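Local coordinates for cell surface protein (Faecalibacterium prausnitzii A2-165, PDB 4GT6) that is of unknown function but, as a leucine-rich-repeat protein of the bacterial cell surface, probably binds other proteins outside the cell, at residues P239-D244 with S263-A268; A283-P288 with V306-I311; A329-E334 with A352-T357. One frame throughout, in Å; residues are numbered along the deposited sequence. Where two conformers were deposited one is given.

Contact 1 of 3, residues P239-D244 with S263-A268; sequences PSQRED and SCAYLA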
loop_
_atom_site.group_PDB
_atom_site.type_symbol
_atom_site.label_atom_id
_atom_site.label_comp_id
_atom_site.label_asym_id
_atom_site.label_seq_id
_atom_site.Cartn_x
_atom_site.Cartn_y
_atom_site.Cartn_z
ATOM N N PRO A 239 -1.700 -1.862 15.229
ATOM C CA PRO A 239 -0.985 -0.577 15.048
ATOM C C PRO A 239 0.467 -0.672 15.503
ATOM O O PRO A 239 0.722 -1.069 16.629
ATOM C CB PRO A 239 -1.801 0.443 15.873
ATOM C CG PRO A 239 -2.831 -0.327 16.609
ATOM C CD PRO A 239 -2.782 -1.775 16.233
ATOM N N SER A 240 1.418 -0.394 14.590
ATOM C CA SER A 240 2.853 -0.561 14.872
ATOM C C SER A 240 3.360 0.261 16.059
ATOM O O SER A 240 4.315 -0.151 16.709
ATOM C CB SER A 240 3.678 -0.205 13.639
ATOM O OG SER A 240 3.484 -1.187 12.632
ATOM N N GLN A 241 2.729 1.409 16.340
ATOM C CA GLN A 241 3.147 2.266 17.447
ATOM C C GLN A 241 2.377 1.988 18.745
ATOM O O GLN A 241 2.619 2.666 19.751
ATOM C CB GLN A 241 3.058 3.753 17.043
ATOM C CG GLN A 241 4.105 4.127 15.989
ATOM C CD GLN A 241 5.521 3.991 16.503
ATOM O OE1 GLN A 241 5.836 4.352 17.635
ATOM N NE2 GLN A 241 6.407 3.478 15.689
ATOM N N ARG A 242 1.528 0.945 18.769
ATOM C CA ARG A 242 0.814 0.566 20.006
ATOM C C ARG A 242 1.849 0.151 21.063
ATOM O O ARG A 242 2.690 -0.719 20.811
ATOM C CB ARG A 242 -0.185 -0.546 19.711
ATOM C CG ARG A 242 -1.004 -0.919 20.908
ATOM C CD ARG A 242 -2.208 -1.677 20.451
ATOM N NE ARG A 242 -2.908 -2.237 21.606
ATOM C CZ ARG A 242 -4.100 -2.802 21.516
ATOM N NH1 ARG A 242 -4.705 -2.900 20.343
ATOM N NH2 ARG A 242 -4.704 -3.261 22.602
ATOM N N GLU A 243 1.796 0.775 22.241
ATOM C CA GLU A 243 2.843 0.585 23.255
ATOM C C GLU A 243 2.721 -0.643 24.174
ATOM O O GLU A 243 3.658 -0.915 24.929
ATOM C CB GLU A 243 2.962 1.851 24.112
ATOM C CG GLU A 243 3.439 3.031 23.272
ATOM C CD GLU A 243 3.746 4.322 24.006
ATOM O OE1 GLU A 243 4.010 4.272 25.228
ATOM O OE2 GLU A 243 3.809 5.375 23.333
ATOM N N ASP A 244 1.613 -1.391 24.123
ATOM C CA ASP A 244 1.457 -2.554 25.014
ATOM C C ASP A 244 2.539 -3.609 24.789
ATOM O O ASP A 244 2.738 -4.039 23.659
ATOM C CB ASP A 244 0.074 -3.194 24.831
ATOM C CG ASP A 244 -1.034 -2.190 25.065
ATOM O OD1 ASP A 244 -1.302 -1.869 26.242
ATOM O OD2 ASP A 244 -1.506 -1.605 24.085
ATOM N N SER A 263 6.590 -4.372 11.668
ATOM C CA SER A 263 7.254 -3.205 12.255
ATOM C C SER A 263 6.654 -2.712 13.586
ATOM O O SER A 263 6.645 -1.498 13.837
ATOM C CB SER A 263 7.311 -2.057 11.248
ATOM O OG SER A 263 8.102 -2.440 10.133
ATOM N N CYS A 264 6.202 -3.633 14.463
ATOM C CA CYS A 264 5.729 -3.219 15.796
ATOM C C CYS A 264 6.927 -2.793 16.633
ATOM O O CYS A 264 7.814 -3.606 16.889
ATOM C CB CYS A 264 4.952 -4.335 16.477
ATOM S SG CYS A 264 3.381 -4.699 15.681
ATOM N N ALA A 265 6.973 -1.530 17.023
ATOM C CA ALA A 265 8.104 -0.979 17.771
ATOM C C ALA A 265 8.161 -1.455 19.244
ATOM O O ALA A 265 9.248 -1.476 19.823
ATOM C CB ALA A 265 8.040 0.546 17.738
ATOM N N TYR A 266 7.008 -1.810 19.845
ATOM C CA TYR A 266 6.936 -2.101 21.284
ATOM C C TYR A 266 6.495 -3.507 21.643
ATOM O O TYR A 266 6.762 -3.945 22.772
ATOM C CB TYR A 266 5.969 -1.113 21.967
ATOM C CG TYR A 266 6.355 0.342 21.777
ATOM C CD1 TYR A 266 7.279 0.955 22.620
ATOM C CD2 TYR A 266 5.787 1.109 20.761
ATOM C CE1 TYR A 266 7.657 2.286 22.435
ATOM C CE2 TYR A 266 6.151 2.449 20.572
ATOM C CZ TYR A 266 7.085 3.031 21.415
ATOM O OH TYR A 266 7.440 4.349 21.255
ATOM N N LEU A 267 5.754 -4.180 20.756
ATOM C CA LEU A 267 5.210 -5.513 21.043
ATOM C C LEU A 267 6.317 -6.506 21.397
ATOM O O LEU A 267 7.208 -6.755 20.577
ATOM C CB LEU A 267 4.391 -6.009 19.842
ATOM C CG LEU A 267 3.599 -7.322 20.054
ATOM C CD1 LEU A 267 2.513 -7.164 21.134
ATOM C CD2 LEU A 267 2.965 -7.775 18.771
ATOM N N ALA A 268 6.268 -7.056 22.631
ATOM C CA ALA A 268 7.302 -7.979 23.134
ATOM C C ALA A 268 6.808 -9.428 23.234
ATOM O O ALA A 268 7.617 -10.358 23.199
ATOM C CB ALA A 268 7.798 -7.514 24.506
HETATM O O HOH W 1 4.210 -1.976 18.857
HETATM O O HOH W 2 7.152 1.130 13.626
HETATM O O HOH W 3 5.618 6.073 19.491
#

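Contact 2 of 3, residues A283-P288 with V306-I311; sequences AFMNCP and VFAGCI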
loop_
_atom_site.group_PDB
_atom_site.type_symbol
_atom_site.label_atom_id
_atom_site.label_comp_id
_atom_site.label_asym_id
_atom_site.label_seq_id
_atom_site.Cartn_x
_atom_site.Cartn_y
_atom_site.Cartn_z
ATOM N N ALA A 283 4.028 -11.627 8.514
ATOM C CA ALA A 283 3.080 -11.191 9.537
ATOM C C ALA A 283 3.751 -10.449 10.688
ATOM O O ALA A 283 3.186 -9.478 11.145
ATOM C CB ALA A 283 2.295 -12.367 10.068
ATOM N N PHE A 284 4.941 -10.876 11.146
ATOM C CA PHE A 284 5.631 -10.234 12.279
ATOM C C PHE A 284 7.001 -9.712 11.862
ATOM O O PHE A 284 7.884 -9.547 12.705
ATOM C CB PHE A 284 5.788 -11.236 13.444
ATOM C CG PHE A 284 4.469 -11.689 14.021
ATOM C CD1 PHE A 284 3.859 -10.973 15.045
ATOM C CD2 PHE A 284 3.837 -12.828 13.541
ATOM C CE1 PHE A 284 2.639 -11.398 15.580
ATOM C CE2 PHE A 284 2.607 -13.238 14.059
ATOM C CZ PHE A 284 2.013 -12.516 15.072
HETATM N N MSE A 285 7.165 -9.374 10.596
HETATM C CA MSE A 285 8.481 -8.947 10.164
HETATM C C MSE A 285 8.892 -7.567 10.729
HETATM O O MSE A 285 8.056 -6.686 10.930
HETATM C CB MSE A 285 8.644 -9.029 8.653
HETATM C CG MSE A 285 7.974 -7.978 7.856
HETATM SE SE MSE A 285 8.539 -8.245 5.974
HETATM C CE MSE A 285 10.455 -8.107 6.070
ATOM N N ASN A 286 10.183 -7.445 11.069
ATOM C CA ASN A 286 10.795 -6.235 11.628
ATOM C C ASN A 286 10.121 -5.790 12.941
ATOM O O ASN A 286 9.887 -4.596 13.131
ATOM C CB ASN A 286 10.794 -5.103 10.590
ATOM C CG ASN A 286 11.622 -5.455 9.383
ATOM O OD1 ASN A 286 12.720 -5.993 9.502
ATOM N ND2 ASN A 286 11.101 -5.204 8.203
ATOM N N CYS A 287 9.815 -6.751 13.845
ATOM C CA CYS A 287 9.307 -6.457 15.197
ATOM C C CYS A 287 10.528 -6.540 16.109
ATOM O O CYS A 287 10.890 -7.648 16.507
ATOM C CB CYS A 287 8.213 -7.443 15.598
ATOM S SG CYS A 287 6.634 -7.137 14.771
ATOM N N PRO A 288 11.226 -5.411 16.391
ATOM C CA PRO A 288 12.523 -5.505 17.091
ATOM C C PRO A 288 12.457 -5.761 18.595
ATOM O O PRO A 288 13.507 -5.991 19.183
ATOM C CB PRO A 288 13.181 -4.147 16.807
ATOM C CG PRO A 288 12.079 -3.238 16.533
ATOM C CD PRO A 288 10.959 -4.027 15.947
ATOM N N VAL A 306 8.134 -14.515 7.927
ATOM C CA VAL A 306 7.185 -14.362 9.059
ATOM C C VAL A 306 7.820 -13.607 10.267
ATOM O O VAL A 306 7.169 -12.721 10.816
ATOM C CB VAL A 306 6.487 -15.686 9.482
ATOM C CG1 VAL A 306 7.484 -16.780 9.877
ATOM C CG2 VAL A 306 5.425 -15.446 10.572
ATOM N N PHE A 307 9.057 -13.934 10.646
ATOM C CA PHE A 307 9.774 -13.284 11.746
ATOM C C PHE A 307 11.079 -12.663 11.266
ATOM O O PHE A 307 11.981 -12.448 12.068
ATOM C CB PHE A 307 10.039 -14.284 12.892
ATOM C CG PHE A 307 8.767 -14.838 13.484
ATOM C CD1 PHE A 307 7.912 -14.025 14.229
ATOM C CD2 PHE A 307 8.431 -16.179 13.321
ATOM C CE1 PHE A 307 6.717 -14.535 14.756
ATOM C CE2 PHE A 307 7.239 -16.686 13.848
ATOM C CZ PHE A 307 6.389 -15.863 14.559
ATOM N N ALA A 308 11.177 -12.327 9.976
ATOM C CA ALA A 308 12.381 -11.688 9.454
ATOM C C ALA A 308 12.632 -10.356 10.203
ATOM O O ALA A 308 11.678 -9.602 10.451
ATOM C CB ALA A 308 12.238 -11.449 7.947
ATOM N N GLY A 309 13.877 -10.128 10.622
ATOM C CA GLY A 309 14.268 -8.902 11.323
ATOM C C GLY A 309 13.796 -8.798 12.768
ATOM O O GLY A 309 13.786 -7.702 13.346
ATOM N N CYS A 310 13.399 -9.928 13.368
ATOM C CA CYS A 310 12.989 -9.919 14.771
ATOM C C CYS A 310 14.256 -10.112 15.613
ATOM O O CYS A 310 14.580 -11.203 16.083
ATOM C CB CYS A 310 11.908 -10.954 15.052
ATOM S SG CYS A 310 10.291 -10.498 14.357
ATOM N N ILE A 311 14.957 -8.994 15.794
ATOM C CA ILE A 311 16.291 -8.906 16.389
ATOM C C ILE A 311 16.340 -9.120 17.929
ATOM O O ILE A 311 17.446 -9.203 18.455
ATOM C CB ILE A 311 16.999 -7.580 15.948
ATOM C CG1 ILE A 311 16.244 -6.303 16.409
ATOM C CG2 ILE A 311 17.224 -7.576 14.424
ATOM C CD1 ILE A 311 17.130 -5.021 16.509
HETATM O O HOH W 4 14.409 -5.409 12.240
#

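Contact 3 of 3, residues A329-E334 with A352-T357; sequences AFAGCE and AFSNCT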
loop_
_atom_site.group_PDB
_atom_site.type_symbol
_atom_site.label_atom_id
_atom_site.label_comp_id
_atom_site.label_asym_id
_atom_site.label_seq_id
_atom_site.Cartn_x
_atom_site.Cartn_y
_atom_site.Cartn_z
ATOM N N ALA A 329 12.059 -16.934 6.788
ATOM C CA ALA A 329 11.186 -16.970 7.970
ATOM C C ALA A 329 11.847 -16.352 9.225
ATOM O O ALA A 329 11.154 -15.686 9.990
ATOM C CB ALA A 329 10.735 -18.384 8.268
ATOM N N PHE A 330 13.157 -16.558 9.421
ATOM C CA PHE A 330 13.889 -15.981 10.563
ATOM C C PHE A 330 15.104 -15.185 10.086
ATOM O O PHE A 330 16.062 -15.030 10.845
ATOM C CB PHE A 330 14.327 -17.084 11.549
ATOM C CG PHE A 330 13.156 -17.760 12.215
ATOM C CD1 PHE A 330 12.605 -17.240 13.386
ATOM C CD2 PHE A 330 12.555 -18.876 11.636
ATOM C CE1 PHE A 330 11.524 -17.869 14.007
ATOM C CE2 PHE A 330 11.465 -19.497 12.248
ATOM C CZ PHE A 330 10.970 -19.003 13.438
ATOM N N ALA A 331 15.077 -14.676 8.841
ATOM C CA ALA A 331 16.228 -13.940 8.290
ATOM C C ALA A 331 16.525 -12.682 9.096
ATOM O O ALA A 331 15.629 -11.866 9.328
ATOM C CB ALA A 331 15.985 -13.576 6.832
ATOM N N GLY A 332 17.779 -12.545 9.527
ATOM C CA GLY A 332 18.213 -11.383 10.290
ATOM C C GLY A 332 17.873 -11.412 11.767
ATOM O O GLY A 332 18.020 -10.392 12.448
ATOM N N CYS A 333 17.459 -12.584 12.301
ATOM C CA CYS A 333 17.200 -12.733 13.740
ATOM C C CYS A 333 18.563 -12.982 14.412
ATOM O O CYS A 333 18.888 -14.101 14.826
ATOM C CB CYS A 333 16.196 -13.849 13.996
ATOM S SG CYS A 333 14.533 -13.474 13.384
ATOM N N GLU A 334 19.348 -11.893 14.503
ATOM C CA GLU A 334 20.730 -11.812 14.999
ATOM C C GLU A 334 20.927 -12.296 16.452
ATOM O O GLU A 334 22.063 -12.596 16.820
ATOM C CB GLU A 334 21.270 -10.368 14.855
ATOM C CG GLU A 334 20.416 -9.290 15.511
ATOM C CD GLU A 334 20.801 -7.845 15.242
ATOM O OE1 GLU A 334 20.795 -7.421 14.062
ATOM O OE2 GLU A 334 21.016 -7.110 16.230
ATOM N N ALA A 352 15.857 -19.410 5.293
ATOM C CA ALA A 352 15.002 -19.331 6.486
ATOM C C ALA A 352 15.801 -18.924 7.738
ATOM O O ALA A 352 15.281 -18.186 8.569
ATOM C CB ALA A 352 14.294 -20.659 6.717
ATOM N N PHE A 353 17.067 -19.345 7.841
ATOM C CA PHE A 353 17.891 -19.005 9.002
ATOM C C PHE A 353 19.144 -18.223 8.582
ATOM O O PHE A 353 20.175 -18.305 9.254
ATOM C CB PHE A 353 18.240 -20.284 9.800
ATOM C CG PHE A 353 17.010 -20.874 10.451
ATOM C CD1 PHE A 353 16.495 -20.330 11.625
ATOM C CD2 PHE A 353 16.330 -21.931 9.860
ATOM C CE1 PHE A 353 15.339 -20.845 12.204
ATOM C CE2 PHE A 353 15.165 -22.447 10.441
ATOM C CZ PHE A 353 14.671 -21.892 11.600
ATOM N N SER A 354 19.036 -17.415 7.499
ATOM C CA SER A 354 20.142 -16.588 7.014
ATOM C C SER A 354 20.377 -15.435 7.982
ATOM O O SER A 354 19.429 -14.948 8.596
ATOM C CB SER A 354 19.863 -16.072 5.605
ATOM O OG SER A 354 18.646 -15.348 5.535
ATOM N N ASN A 355 21.645 -15.038 8.162
ATOM C CA ASN A 355 22.063 -13.956 9.072
ATOM C C ASN A 355 21.521 -14.166 10.509
ATOM O O ASN A 355 20.983 -13.242 11.128
ATOM C CB ASN A 355 21.663 -12.572 8.526
ATOM C CG ASN A 355 22.417 -12.163 7.288
ATOM O OD1 ASN A 355 21.852 -12.064 6.195
ATOM N ND2 ASN A 355 23.706 -11.891 7.433
ATOM N N CYS A 356 21.612 -15.415 10.991
ATOM C CA CYS A 356 21.259 -15.847 12.343
ATOM C C CYS A 356 22.570 -16.277 13.013
ATOM O O CYS A 356 22.808 -17.466 13.269
ATOM C CB CYS A 356 20.218 -16.963 12.316
ATOM S SG CYS A 356 18.544 -16.382 11.931
ATOM N N THR A 357 23.428 -15.283 13.267
ATOM C CA THR A 357 24.791 -15.493 13.762
ATOM C C THR A 357 24.863 -15.982 15.240
ATOM O O THR A 357 25.883 -16.566 15.613
ATOM C CB THR A 357 25.656 -14.243 13.517
ATOM O OG1 THR A 357 25.049 -13.101 14.115
ATOM C CG2 THR A 357 25.877 -13.975 12.031
HETATM O O HOH W 5 24.715 -12.102 16.740
#

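Contact 1 of 3, residues P239-D244 with S263-A268
Tyr266 lays its side chain against Gln241, Arg242 and Glu243, joining loops on successive coils of a BspA-type leucine-rich-repeat solenoid. The loops follow strands 233-237 and 253-256, which pair in parallel. From the backbone outward, Tyr266 CB sits 3.5 Å from Arg242 O, with Glu243 O a little farther off. With CG anti to the carbonyl carbon (chi1 -58°), the ring is carried over against Glu243, CG lying near Glu243 CA. CD2 then passes the carbonyl oxygens of Arg242 and Gln241. CE2 meets Gln241 OE1 at 3.5 Å, close to the ring plane, with the amide almost perpendicular to the ring. Glu243 runs alongside Tyr266 in the same direction and sets its CG over the centre of one ring face, a CH-pi contact 3.9 Å from the centroid and 13° off the normal. At the tip, a water connects Tyr266 OH to Gln241 OE1. The backbones themselves are tied by a hydrogen bond from Ala265 N to Ser240 O (3.0 Å, 161°), and Cys264 CA points a C-H at the same oxygen. A second water accepts from Tyr266 N and lies 2.8 Å from Arg242 O. Arg242, last residue of a type I turn from Pro239, makes a salt bridge through NE to Asp244 OD2 within its loop, and its NH1 bonds Asp221 O outside it. Ser240 presses CB onto Ser263 O at 3.2 Å and gives OG to Asp262 O. Gln241 NE2 bonds Phe205 O and, weakly, a water that donates to Ser263 O at 2.7 Å.

Contact 2 of 3, residues A283-P288 with V306-I311
Phe284 and Val306 have the most surface buried here, and Phe284 lies against both Val306 and Phe307. The two phenylalanines lie side by side and point the same way, their planes 21° apart but slid so far that the rings barely overlap; Phe284 CD2 touches Phe307 CE1 at 3.6 Å. Val306 CG2 reaches the edge of the Phe284 ring, 4.3 Å from CD2 of Phe284, and, within its own segment, lies over a face of Phe307, toward the rim. Val306 O accepts a bent hydrogen bond from Phe284 N (2.9 Å, 138°), lying in the carbonyl plane. Each segment makes a type II turn, from Phe284 to Cys287 and from Phe307 to Cys310, so the contact repeats one loop on adjacent coils of the leucine-rich-repeat solenoid. The rings continue the row in both directions, Phe284 stacking with Phe261 and Phe307 meeting Phe330. Trimming Phe307 to an alanine would probably open a gap beside Phe284 CD2 and leave Val306 CG2 without the ring face it covers. Farther along, Asn286 N bonds Ala308 O almost straight (2.7 Å, 171°). Cys310 SG, anti to its carbonyl carbon, comes within 3.1 Å of Phe284 O. Gly309 has positive phi, and a CB there would run into Asn286 OD1. At the far end Pro288 CB packs on Ile311 CG1 at 3.8 Å.

Contact 3 of 3, residues A329-E334 with A352-T357
Phe330 and Phe353 run side by side in the same direction with their rings nearly parallel, the planes only 6° apart. They are slid past each other, the centroids 5.2 Å apart, so overlap is slight, the nearest atoms being Phe330 CD2 and Phe353 CE1, 3.5 Å apart. Both side chains hold CG anti to the carbonyl carbon (chi1 -66° in Phe330), and the same torsion on equivalent backbones sends both rings the same way. Ile339 of strand 338-341 touches both rings. Ala352 O lies near the plane of the Phe330 ring, at its edge, and takes a hydrogen bond from Phe330 N at 2.8 Å. Cys356 points the same way as Cys333: its SG lies 4.0 Å from Cys333 CB and also approaches Phe330 O at 3.0 Å. Next along from Phe330, Ala331 CB rests against Ser354 OG, whose polar partner is Ser351 O. A straighter backbone bond runs from Gly332 N to Ser354 O (3.1 Å, 165°), the donor tilted from the carbonyl plane; the neighbouring Ala331 CA adds a C-H contact to that oxygen. At the Glu334 and Thr357 end the side chains no longer touch closely, and a water joins Glu334 O to Thr357 OG1. Residues Phe330 to Cys333 form a type II turn, with Cys333 at the centre of an inverse gamma turn. Phenylalanines lying side by side at equivalent positions, with a row of cysteines beside them, fit the repeated loops of a BspA-type leucine-rich-repeat solenoid, and the row of phenylalanines resembles the phenylalanine spine of other leucine-rich-repeat proteins.

Overall arrangement
The three contacts come in series along the chain, each joining loops of adjacent coils in the later part of the leucine-rich-repeat solenoid. Their loops follow strands 233-237, 253-256, 278-279, 301-302, 324-325 and 338-341, the first three paired in parallel in one sheet. Centres of contacts 1 and 2 are 12 Å apart, of contacts 2 and 3 10 Å, of contacts 1 and 3 21 Å. Neighbours touch: Ser263 N probably bonds Met285 O, and Phe307 N and Gly309 N probably bond Ala329 O and Ala331 O. The loops thus form one ladder. The sodium ion, held by Ser297 and Glu320, lies about 14 Å from the Phe307 side chain. Such a solenoid probably presents an extended protein-binding surface.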